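PDB 3E8T: takeout-like protein 1 from Epiphyas postvittana, which binds ubiquinone-8 in an elongated internal pocket and probably serves as a carrier of hydrophobic ligands in this insect. Local coordinates for residues 150-160 / 175-186. Residues are numbered along the deposited sequence; the frame is centred on the assembly and turned at random.
Sequences FDVKDNAQFGL and LTFLNQNWKQVS. With UQ8 (Ubiquinone-8), chain B.
Trp182 lies flat against the bulged strand at Asn155, where the last strands of the JHBP-like takeout fold meet its C-terminal helices at the tail end of the ubiquinone tunnel. Asn155 CA sits 3.4 Å from the centroid of the six-membered indole ring, almost on its normal, a CH-pi contact over one face; Lys183 CB, from the next residue of the helix, lies over the rim of the opposite face. Val152 CG1 touches Trp182 CZ3, and Val152 O lies at the ring edge. With chi1 68°, Trp182 CG stands between its own backbone N and carbonyl carbon, which lays the indole over Asn155 CA and Ala156 N, just past the corner of the chain at 154. Farther along strand 155-160, Phe158 pushes between the two helices: its CZ meets Val185 CG1 at 3.6 Å, its CD2 meets Leu178 CB, and Trp182 CB comes in at the ring edge. Leu160 CD1 packs against Leu178 CD1 at 3.7 Å and also touches UQ8 C45, a terminal methyl of the isoprenoid tail. Ser186 CB approaches UQ8 C35, while Phe150 turns one ring face to UQ8 C30 and its edge to Ser186 O, so the contact forms part of the tunnel wall.

Polar bonds flank this apolar layer. Lys183 NZ forms a salt bridge with Asp151 OD1 at 2.6 Å and donates to Val152 O from above the carbonyl plane; Lys153 NZ meets Asp151 OD2 in a second salt bridge, from above the carboxylate plane. At the other end, Asn179 OD1 accepts a hydrogen bond from Phe158 N at 2.9 Å, the donor lying in the amide's carbonyl plane with an N-H...O angle of 154°. The bulge behind the indole is formed by Asp154 and Asn155, both facing Lys119 of strand 113-133, and Asp154 OD1 is tied to Asn120 ND2 of that strand. A water accepts from Val152 N at 3.0 Å and Lys183 NZ at 2.9 Å and donates to Ser186 OG at 2.8 Å.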
loop_
_atom_site.group_PDB
_atom_site.type_symbol
_atom_site.label_atom_id
_atom_site.label_comp_id
_atom_site.label_asym_id
_atom_site.label_seq_id
_atom_site.Cartn_x
_atom_site.Cartn_y
_atom_site.Cartn_z
ATOM N N PHE A 150 1.640 9.130 -1.995
ATOM C CA PHE A 150 0.452 8.747 -2.710
ATOM C C PHE A 150 -0.330 9.978 -3.193
ATOM O O PHE A 150 -0.204 11.095 -2.644
ATOM C CB PHE A 150 -0.447 7.829 -1.847
ATOM C CG PHE A 150 -1.132 8.529 -0.727
ATOM C CD1 PHE A 150 -2.358 9.119 -0.899
ATOM C CD2 PHE A 150 -0.477 8.709 0.477
ATOM C CE1 PHE A 150 -2.962 9.823 0.127
ATOM C CE2 PHE A 150 -1.089 9.427 1.518
ATOM C CZ PHE A 150 -2.308 9.994 1.307
ATOM N N ASP A 151 -1.159 9.733 -4.184
ATOM C CA ASP A 151 -2.071 10.755 -4.694
ATOM C C ASP A 151 -3.302 10.037 -5.233
ATOM O O ASP A 151 -3.201 9.296 -6.228
ATOM C CB ASP A 151 -1.344 11.483 -5.828
ATOM C CG ASP A 151 -2.154 12.535 -6.511
ATOM O OD1 ASP A 151 -3.293 12.780 -6.155
ATOM O OD2 ASP A 151 -1.605 13.148 -7.491
ATOM N N VAL A 152 -4.448 10.197 -4.572
ATOM C CA VAL A 152 -5.703 9.646 -5.095
ATOM C C VAL A 152 -6.197 10.583 -6.167
ATOM O O VAL A 152 -6.547 11.732 -5.887
ATOM C CB VAL A 152 -6.753 9.467 -3.988
ATOM C CG1 VAL A 152 -7.988 8.838 -4.597
ATOM C CG2 VAL A 152 -6.201 8.641 -2.810
ATOM N N LYS A 153 -6.102 10.147 -7.432
ATOM C CA LYS A 153 -6.351 11.101 -8.522
ATOM C C LYS A 153 -7.788 11.221 -8.953
ATOM O O LYS A 153 -8.190 12.306 -9.380
ATOM C CB LYS A 153 -5.500 10.742 -9.740
ATOM C CG LYS A 153 -4.055 10.980 -9.546
ATOM C CD LYS A 153 -3.270 11.048 -10.867
ATOM C CE LYS A 153 -1.870 11.390 -10.585
ATOM N NZ LYS A 153 -1.692 12.821 -10.258
ATOM N N ASP A 154 -8.571 10.144 -8.924
ATOM C CA ASP A 154 -9.917 10.187 -9.471
ATOM C C ASP A 154 -10.954 10.431 -8.426
ATOM O O ASP A 154 -11.706 11.382 -8.582
ATOM C CB ASP A 154 -10.253 8.971 -10.314
ATOM C CG ASP A 154 -9.534 8.947 -11.631
ATOM O OD1 ASP A 154 -8.639 9.776 -11.855
ATOM O OD2 ASP A 154 -9.911 8.065 -12.421
ATOM N N ASN A 155 -11.062 9.557 -7.423
ATOM C CA ASN A 155 -11.979 9.804 -6.323
ATOM C C ASN A 155 -11.844 8.706 -5.278
ATOM O O ASN A 155 -11.106 7.755 -5.436
ATOM C CB ASN A 155 -13.443 10.086 -6.826
ATOM C CG ASN A 155 -13.936 9.061 -7.849
ATOM O OD1 ASN A 155 -13.971 7.879 -7.561
ATOM N ND2 ASN A 155 -14.283 9.517 -9.051
ATOM N N ALA A 156 -12.513 8.957 -4.173
ATOM C CA ALA A 156 -12.617 7.991 -3.117
ATOM C C ALA A 156 -14.029 8.033 -2.575
ATOM O O ALA A 156 -14.623 9.124 -2.485
ATOM C CB ALA A 156 -11.635 8.273 -2.033
ATOM N N GLN A 157 -14.552 6.858 -2.222
ATOM C CA GLN A 157 -15.878 6.756 -1.638
ATOM C C GLN A 157 -15.828 6.026 -0.344
ATOM O O GLN A 157 -15.065 5.070 -0.155
ATOM C CB GLN A 157 -16.869 6.037 -2.535
ATOM C CG GLN A 157 -17.286 6.790 -3.734
ATOM C CD GLN A 157 -16.407 6.489 -4.835
ATOM O OE1 GLN A 157 -16.127 5.313 -5.091
ATOM N NE2 GLN A 157 -15.925 7.543 -5.556
ATOM N N PHE A 158 -16.633 6.517 0.550
ATOM C CA PHE A 158 -16.603 6.076 1.929
ATOM C C PHE A 158 -17.894 5.403 2.284
ATOM O O PHE A 158 -18.950 6.023 2.242
ATOM C CB PHE A 158 -16.356 7.289 2.870
ATOM C CG PHE A 158 -15.056 7.989 2.619
ATOM C CD1 PHE A 158 -13.983 7.808 3.471
ATOM C CD2 PHE A 158 -14.932 8.904 1.568
ATOM C CE1 PHE A 158 -12.800 8.408 3.216
ATOM C CE2 PHE A 158 -13.756 9.516 1.339
ATOM C CZ PHE A 158 -12.692 9.253 2.134
ATOM N N GLY A 159 -17.792 4.175 2.726
ATOM C CA GLY A 159 -18.932 3.415 3.270
ATOM C C GLY A 159 -18.583 3.075 4.705
ATOM O O GLY A 159 -17.562 2.445 4.963
ATOM N N LEU A 160 -19.374 3.562 5.640
ATOM C CA LEU A 160 -19.164 3.308 7.071
ATOM C C LEU A 160 -20.508 2.952 7.676
ATOM O O LEU A 160 -21.440 3.711 7.507
ATOM C CB LEU A 160 -18.597 4.540 7.798
ATOM C CG LEU A 160 -17.246 5.049 7.338
ATOM C CD1 LEU A 160 -17.005 6.510 7.827
ATOM C CD2 LEU A 160 -16.135 4.176 7.788
ATOM N N LEU A 175 -21.835 10.655 5.367
ATOM C CA LEU A 175 -21.311 9.946 4.210
ATOM C C LEU A 175 -21.266 10.848 3.009
ATOM O O LEU A 175 -20.314 10.790 2.226
ATOM C CB LEU A 175 -22.104 8.669 3.989
ATOM C CG LEU A 175 -21.945 7.603 5.098
ATOM C CD1 LEU A 175 -22.917 6.447 4.857
ATOM C CD2 LEU A 175 -20.511 7.127 5.229
ATOM N N THR A 176 -22.274 11.693 2.851
ATOM C CA THR A 176 -22.276 12.687 1.796
ATOM C C THR A 176 -21.066 13.641 1.950
ATOM O O THR A 176 -20.388 13.972 0.983
ATOM C CB THR A 176 -23.574 13.469 1.809
ATOM O OG1 THR A 176 -24.689 12.570 1.590
ATOM C CG2 THR A 176 -23.549 14.601 0.796
ATOM N N PHE A 177 -20.856 14.116 3.149
ATOM C CA PHE A 177 -19.736 15.002 3.477
ATOM C C PHE A 177 -18.403 14.355 3.126
ATOM O O PHE A 177 -17.544 15.021 2.550
ATOM C CB PHE A 177 -19.843 15.350 4.962
ATOM C CG PHE A 177 -18.745 16.219 5.501
ATOM C CD1 PHE A 177 -18.826 17.576 5.377
ATOM C CD2 PHE A 177 -17.693 15.704 6.200
ATOM C CE1 PHE A 177 -17.879 18.358 5.930
ATOM C CE2 PHE A 177 -16.767 16.486 6.744
ATOM C CZ PHE A 177 -16.843 17.811 6.606
ATOM N N LEU A 178 -18.204 13.111 3.511
ATOM C CA LEU A 178 -16.963 12.469 3.209
ATOM C C LEU A 178 -16.707 12.344 1.718
ATOM O O LEU A 178 -15.600 12.620 1.217
ATOM C CB LEU A 178 -16.874 11.120 3.896
ATOM C CG LEU A 178 -16.838 11.182 5.403
ATOM C CD1 LEU A 178 -16.978 9.750 6.009
ATOM C CD2 LEU A 178 -15.576 11.880 5.901
ATOM N N ASN A 179 -17.745 11.931 0.984
ATOM C CA ASN A 179 -17.569 11.771 -0.425
ATOM C C ASN A 179 -17.356 13.104 -1.112
ATOM O O ASN A 179 -16.606 13.184 -2.086
ATOM C CB ASN A 179 -18.746 11.053 -1.016
ATOM C CG ASN A 179 -18.717 9.607 -0.784
ATOM O OD1 ASN A 179 -17.840 9.043 -0.173
ATOM N ND2 ASN A 179 -19.622 8.955 -1.469
ATOM N N GLN A 180 -17.994 14.165 -0.630
ATOM C CA GLN A 180 -17.768 15.485 -1.236
ATOM C C GLN A 180 -16.364 16.009 -1.000
ATOM O O GLN A 180 -15.796 16.708 -1.855
ATOM C CB GLN A 180 -18.746 16.433 -0.621
ATOM C CG GLN A 180 -20.082 16.145 -1.226
ATOM C CD GLN A 180 -21.137 17.088 -0.799
ATOM O OE1 GLN A 180 -21.037 17.746 0.262
ATOM N NE2 GLN A 180 -22.191 17.178 -1.619
ATOM N N ASN A 181 -15.800 15.676 0.133
ATOM C CA ASN A 181 -14.515 16.187 0.551
ATOM C C ASN A 181 -13.472 15.081 0.507
ATOM O O ASN A 181 -12.528 15.086 1.242
ATOM C CB ASN A 181 -14.619 16.790 1.952
ATOM C CG ASN A 181 -15.542 17.966 1.977
ATOM O OD1 ASN A 181 -15.200 19.052 1.512
ATOM N ND2 ASN A 181 -16.763 17.759 2.490
ATOM N N TRP A 182 -13.649 14.177 -0.454
ATOM C CA TRP A 182 -12.803 12.998 -0.501
ATOM C C TRP A 182 -11.338 13.327 -0.628
ATOM O O TRP A 182 -10.496 12.643 -0.042
ATOM C CB TRP A 182 -13.264 12.029 -1.629
ATOM C CG TRP A 182 -13.069 12.530 -3.007
ATOM C CD1 TRP A 182 -13.999 13.212 -3.773
ATOM C CD2 TRP A 182 -11.871 12.477 -3.787
ATOM N NE1 TRP A 182 -13.426 13.555 -4.967
ATOM C CE2 TRP A 182 -12.131 13.143 -4.990
ATOM C CE3 TRP A 182 -10.600 11.939 -3.564
ATOM C CZ2 TRP A 182 -11.191 13.254 -5.992
ATOM C CZ3 TRP A 182 -9.675 12.075 -4.538
ATOM C CH2 TRP A 182 -9.957 12.753 -5.727
ATOM N N LYS A 183 -10.983 14.333 -1.420
ATOM C CA LYS A 183 -9.575 14.590 -1.630
ATOM C C LYS A 183 -8.905 15.114 -0.362
ATOM O O LYS A 183 -7.856 14.650 0.059
ATOM C CB LYS A 183 -9.367 15.559 -2.810
ATOM C CG LYS A 183 -7.933 15.846 -3.158
ATOM C CD LYS A 183 -7.174 14.649 -3.619
ATOM C CE LYS A 183 -5.769 15.075 -4.031
ATOM N NZ LYS A 183 -5.059 13.891 -4.557
ATOM N N GLN A 184 -9.562 16.068 0.298
ATOM C CA GLN A 184 -9.056 16.591 1.553
ATOM C C GLN A 184 -8.921 15.461 2.586
ATOM O O GLN A 184 -7.945 15.402 3.319
ATOM C CB GLN A 184 -9.988 17.676 2.069
ATOM C CG GLN A 184 -9.592 18.196 3.417
ATOM C CD GLN A 184 -10.405 19.378 3.882
ATOM O OE1 GLN A 184 -11.512 19.582 3.405
ATOM N NE2 GLN A 184 -9.888 20.087 4.842
ATOM N N VAL A 185 -9.949 14.592 2.687
ATOM C CA VAL A 185 -9.898 13.502 3.634
ATOM C C VAL A 185 -8.727 12.583 3.323
ATOM O O VAL A 185 -8.013 12.150 4.233
ATOM C CB VAL A 185 -11.264 12.761 3.632
ATOM C CG1 VAL A 185 -11.171 11.481 4.483
ATOM C CG2 VAL A 185 -12.346 13.686 4.208
ATOM N N SER A 186 -8.487 12.294 2.033
ATOM C CA SER A 186 -7.355 11.443 1.680
ATOM C C SER A 186 -6.020 12.084 2.097
ATOM O O SER A 186 -5.103 11.385 2.542
ATOM C CB SER A 186 -7.342 11.094 0.199
ATOM O OG SER A 186 -6.905 12.164 -0.635
HETATM C C45 UQ8 B . -13.708 7.059 9.507
HETATM C C44 UQ8 B . -13.301 8.414 8.922
HETATM C C46 UQ8 B . -14.441 9.382 9.098
HETATM C C43 UQ8 B . -12.895 8.336 7.462
HETATM C C42 UQ8 B . -11.952 7.151 7.204
HETATM C C41 UQ8 B . -10.598 7.437 7.840
HETATM C C39 UQ8 B . -9.484 7.048 6.892
HETATM C C40 UQ8 B . -8.399 6.054 7.302
HETATM C C38 UQ8 B . -9.400 7.651 5.666
HETATM C C37 UQ8 B . -8.430 7.371 4.714
HETATM C C36 UQ8 B . -8.922 8.032 3.426
HETATM C C34 UQ8 B . -8.074 7.684 2.216
HETATM C C35 UQ8 B . -8.589 8.092 0.995
HETATM C C33 UQ8 B . -6.907 6.934 2.343
HETATM C C32 UQ8 B . -6.004 6.562 1.353
HETATM C C31 UQ8 B . -5.290 5.265 1.819
HETATM C C29 UQ8 B . -4.154 4.836 0.901
HETATM C C30 UQ8 B . -3.139 5.892 0.360
HETATM C C28 UQ8 B . -4.025 3.499 0.541
HETATM C C27 UQ8 B . -3.038 2.983 -0.289
HETATM C C26 UQ8 B . -2.691 1.531 0.074
HETATM C C24 UQ8 B . -1.787 0.905 -0.993
HETATM C C25 UQ8 B . -2.331 0.599 -2.398
HETATM C C23 UQ8 B . -0.474 0.622 -0.686
HETATM C C22 UQ8 B . 0.485 0.046 -1.525
HETATM C C21 UQ8 B . 1.863 0.050 -0.863
HETATM C C19 UQ8 B . 3.038 -0.226 -1.803
HETATM C C20 UQ8 B . 4.391 -0.036 -1.120
HETATM C C18 UQ8 B . 2.928 -1.570 -2.537
HETATM C C17 UQ8 B . 4.174 -1.848 -3.389
HETATM C C16 UQ8 B . 3.928 -2.900 -4.485
HETATM C C14 UQ8 B . 5.274 -3.382 -5.014
HETATM C C15 UQ8 B . 6.413 -2.362 -5.199
HETATM C C13 UQ8 B . 5.501 -4.727 -5.301
HETATM C C12 UQ8 B . 6.724 -5.204 -5.766
HETATM C C11 UQ8 B . 6.602 -6.477 -6.630
HETATM C C9 UQ8 B . 7.795 -6.619 -7.594
HETATM C C10 UQ8 B . 8.995 -5.753 -7.175
HETATM C C8 UQ8 B . 8.180 -8.093 -7.685
HETATM C C7 UQ8 B . 9.524 -8.402 -7.019
HETATM C C6 UQ8 B . 10.741 -8.108 -7.929
HETATM C C1 UQ8 B . 11.854 -7.449 -7.393
HETATM C C1M UQ8 B . 11.819 -7.076 -6.049
HETATM C C2 UQ8 B . 12.982 -7.155 -8.169
HETATM O O2 UQ8 B . 13.964 -6.578 -7.694
HETATM C C3 UQ8 B . 13.016 -7.526 -9.504
HETATM O O3 UQ8 B . 14.116 -7.239 -10.258
HETATM C C3M UQ8 B . 15.095 -8.265 -10.105
HETATM C C4 UQ8 B . 11.925 -8.174 -10.069
HETATM O O4 UQ8 B . 11.978 -8.532 -11.387
HETATM C C4M UQ8 B . 12.302 -7.399 -12.207
HETATM C C5 UQ8 B . 10.796 -8.461 -9.288
HETATM O O5 UQ8 B . 9.847 -9.048 -9.814
HETATM O O HOH W 1 -4.701 12.091 -2.308
HETATM O O HOH W 2 -16.540 10.413 -3.952
HETATM O O HOH W 3 -20.429 7.942 1.134
#